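PDB 5VMN: Bak protein from Grouper iridovirus, which inhibits apoptosis as a viral Bcl-2 protein by exclusively sequestering Bim, a pro-apoptotic protein of the host. Local coordinates for residues P51-I56 against L72-I77. Sequence-based numbering, arbitrary orientation.
Sequences PNILEI and LILLGI
Leu-74 pushes one methyl, CD1, between two isoleucines one helical turn apart: its CD1 lies 3.8 Å from CG2 of Ile-56 and 3.9 Å from CG2 of Ile-53. With CG1 beside the backbone N (chi1 -53° in Ile-53, -65° in Ile-56), the short branch CG2 lies anti to that N and is the one that meets Leu-74. The longer arm of Ile-56 goes elsewhere, ending with CD1 4.0 Å from CG2 of Ile-77. Ile-56 thus straddles Leu-74 and Ile-77, residues three apart on the partner helix. The closest approaches are all between methyl groups; no hydrogen bond links the two segments.

Behind this apolar layer, Asn-52 starts the helix as its N-cap. Its OD1 accepts from Glu-55 N at 3.1 Å, with the donor well above the carbonyl plane, while the backbone N of Ile-56 bonds to Asn-52 O. Gln-97 OE1 takes the N-H of Ile-53, tying this first turn to helix 88-103.

Tyr-81 extends the patch along helix 68-84, touching Ile-53 and Ile-56, and Phe-47 packs on both Ile-56 and Ile-77. The contact joins helix 53-60 to helix 68-84 inside the helical Bcl-2 bundle, with Leu-98 and Phe-101 of helix 88-103 against Ile-53 and Leu-74, respectively, and helix 22-37 packed on Leu-72, Ile-73 and Leu-75.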
ATOM      1  N   PRO A  51       8.590 -11.186   3.627  1.00 24.68           N
ATOM      2  CA  PRO A  51       7.738 -10.373   2.749  1.00 25.43           C
ATOM      3  C   PRO A  51       8.254 -10.278   1.319  1.00 24.50           C
ATOM      4  O   PRO A  51       9.452 -10.092   1.078  1.00 27.39           O
ATOM      5  CB  PRO A  51       7.765  -8.989   3.402  1.00 28.53           C
ATOM      6  CG  PRO A  51       8.933  -8.973   4.272  1.00 37.35           C
ATOM      7  CD  PRO A  51       9.174 -10.394   4.721  1.00 30.86           C
ATOM      8  N   ASN A  52       7.304 -10.314   0.361  1.00 25.96           N
ATOM      9  CA  ASN A  52       7.612  -9.904  -1.016  1.00 25.88           C
ATOM     10  C   ASN A  52       6.431  -9.088  -1.518  1.00 23.89           C
ATOM     11  O   ASN A  52       5.512  -9.609  -2.154  1.00 25.49           O
ATOM     12  CB  ASN A  52       7.893 -11.087  -1.921  1.00 28.03           C
ATOM     13  CG  ASN A  52       8.437 -10.656  -3.258  1.00 33.21           C
ATOM     14  OD1 ASN A  52       8.198  -9.541  -3.705  1.00 34.64           O
ATOM     15  ND2 ASN A  52       9.170 -11.545  -3.906  1.00 41.02           N
ATOM     16  N   ILE A  53       6.442  -7.792  -1.195  1.00 24.03           N
ATOM     17  CA  ILE A  53       5.261  -6.975  -1.453  1.00 22.91           C
ATOM     18  C   ILE A  53       5.059  -6.786  -2.946  1.00 24.23           C
ATOM     19  O   ILE A  53       3.914  -6.641  -3.404  1.00 24.17           O
ATOM     20  CB  ILE A  53       5.366  -5.619  -0.747  1.00 29.42           C
ATOM     21  CG1 ILE A  53       5.665  -5.787   0.748  1.00 30.70           C
ATOM     22  CG2 ILE A  53       4.105  -4.816  -0.960  1.00 30.26           C
ATOM     23  CD1 ILE A  53       4.692  -6.614   1.488  1.00 29.25           C
ATOM     24  N   LEU A  54       6.145  -6.702  -3.719  1.00 25.17           N
ATOM     25  CA  LEU A  54       5.990  -6.572  -5.163  1.00 25.77           C
ATOM     26  C   LEU A  54       5.251  -7.769  -5.740  1.00 26.54           C
ATOM     27  O   LEU A  54       4.315  -7.610  -6.534  1.00 27.64           O
ATOM     28  CB  LEU A  54       7.358  -6.399  -5.824  1.00 27.87           C
ATOM     29  CG  LEU A  54       7.362  -6.318  -7.339  1.00 31.71           C
ATOM     30  CD1 LEU A  54       6.516  -5.139  -7.788  1.00 36.05           C
ATOM     31  CD2 LEU A  54       8.798  -6.172  -7.815  1.00 36.66           C
ATOM     32  N   GLU A  55       5.615  -8.970  -5.303  1.00 25.23           N
ATOM     33  CA  GLU A  55       4.930 -10.175  -5.753  1.00 24.58           C
ATOM     34  C   GLU A  55       3.467 -10.146  -5.345  1.00 25.92           C
ATOM     35  O   GLU A  55       2.586 -10.493  -6.140  1.00 24.75           O
ATOM     36  CB  GLU A  55       5.605 -11.418  -5.172  1.00 29.48           C
ATOM     37  CG  GLU A  55       4.930 -12.692  -5.580  1.00 34.39           C
ATOM     38  CD  GLU A  55       5.668 -13.937  -5.118  1.00 52.43           C
ATOM     39  OE1 GLU A  55       4.999 -14.959  -4.857  1.00 61.74           O
ATOM     40  OE2 GLU A  55       6.910 -13.883  -5.023  1.00 53.22           O
ATOM     41  N   ILE A  56       3.189  -9.754  -4.102  1.00 21.68           N
ATOM     42  CA  ILE A  56       1.799  -9.727  -3.631  1.00 20.66           C
ATOM     43  C   ILE A  56       0.975  -8.736  -4.440  1.00 21.77           C
ATOM     44  O   ILE A  56      -0.137  -9.049  -4.875  1.00 22.94           O
ATOM     45  CB  ILE A  56       1.743  -9.389  -2.136  1.00 23.05           C
ATOM     46  CG1 ILE A  56       2.408 -10.500  -1.328  1.00 28.79           C
ATOM     47  CG2 ILE A  56       0.274  -9.254  -1.686  1.00 26.74           C
ATOM     48  CD1 ILE A  56       2.594 -10.138   0.128  1.00 32.49           C
ATOM     49  N   LEU A  72      -6.036  -1.062  -1.115  1.00 21.61           N
ATOM     50  CA  LEU A  72      -6.039  -0.949   0.331  1.00 19.35           C
ATOM     51  C   LEU A  72      -5.746  -2.299   0.989  1.00 18.76           C
ATOM     52  O   LEU A  72      -5.130  -2.334   2.059  1.00 22.40           O
ATOM     53  CB  LEU A  72      -7.372  -0.368   0.809  1.00 21.54           C
ATOM     54  CG  LEU A  72      -7.578   1.107   0.446  1.00 25.27           C
ATOM     55  CD1 LEU A  72      -9.046   1.502   0.676  1.00 23.69           C
ATOM     56  CD2 LEU A  72      -6.676   1.994   1.262  1.00 24.83           C
ATOM     57  N   ILE A  73      -6.144  -3.400   0.355  1.00 19.62           N
ATOM     58  CA  ILE A  73      -5.763  -4.727   0.859  1.00 19.77           C
ATOM     59  C   ILE A  73      -4.254  -4.887   0.781  1.00 20.28           C
ATOM     60  O   ILE A  73      -3.612  -5.322   1.738  1.00 19.30           O
ATOM     61  CB  ILE A  73      -6.500  -5.827   0.096  1.00 20.93           C
ATOM     62  CG1 ILE A  73      -7.986  -5.845   0.479  1.00 23.63           C
ATOM     63  CG2 ILE A  73      -5.859  -7.192   0.349  1.00 21.72           C
ATOM     64  CD1 ILE A  73      -8.820  -6.715  -0.431  1.00 28.21           C
ATOM     65  N   LEU A  74      -3.638  -4.474  -0.336  1.00 20.40           N
ATOM     66  CA  LEU A  74      -2.182  -4.579  -0.440  1.00 20.88           C
ATOM     67  C   LEU A  74      -1.497  -3.751   0.638  1.00 21.00           C
ATOM     68  O   LEU A  74      -0.526  -4.200   1.278  1.00 20.61           O
ATOM     69  CB  LEU A  74      -1.732  -4.135  -1.835  1.00 20.86           C
ATOM     70  CG  LEU A  74      -0.218  -4.043  -1.997  1.00 21.57           C
ATOM     71  CD1 LEU A  74       0.410  -5.422  -1.877  1.00 24.83           C
ATOM     72  CD2 LEU A  74       0.141  -3.369  -3.329  1.00 25.76           C
ATOM     73  N   LEU A  75      -1.970  -2.526   0.856  1.00 19.16           N
ATOM     74  CA  LEU A  75      -1.374  -1.719   1.900  1.00 19.57           C
ATOM     75  C   LEU A  75      -1.554  -2.375   3.267  1.00 18.10           C
ATOM     76  O   LEU A  75      -0.643  -2.340   4.099  1.00 20.54           O
ATOM     77  CB  LEU A  75      -1.983  -0.309   1.877  1.00 18.72           C
ATOM     78  CG  LEU A  75      -1.728   0.506   0.616  1.00 20.62           C
ATOM     79  CD1 LEU A  75      -2.443   1.848   0.745  1.00 23.06           C
ATOM     80  CD2 LEU A  75      -0.267   0.734   0.416  1.00 22.55           C
ATOM     81  N   GLY A  76      -2.736  -2.921   3.538  1.00 18.38           N
ATOM     82  CA  GLY A  76      -2.983  -3.498   4.843  1.00 19.36           C
ATOM     83  C   GLY A  76      -2.100  -4.699   5.106  1.00 22.43           C
ATOM     84  O   GLY A  76      -1.666  -4.923   6.234  1.00 20.29           O
ATOM     85  N   ILE A  77      -1.875  -5.513   4.079  1.00 18.45           N
ATOM     86  CA  ILE A  77      -0.928  -6.632   4.191  1.00 20.11           C
ATOM     87  C   ILE A  77       0.477  -6.098   4.442  1.00 22.33           C
ATOM     88  O   ILE A  77       1.213  -6.594   5.305  1.00 21.68           O
ATOM     89  CB  ILE A  77      -0.981  -7.499   2.923  1.00 20.75           C
ATOM     90  CG1 ILE A  77      -2.311  -8.228   2.831  1.00 23.77           C
ATOM     91  CG2 ILE A  77       0.149  -8.560   2.924  1.00 22.90           C
ATOM     92  CD1 ILE A  77      -2.575  -8.750   1.476  1.00 32.32           C
TER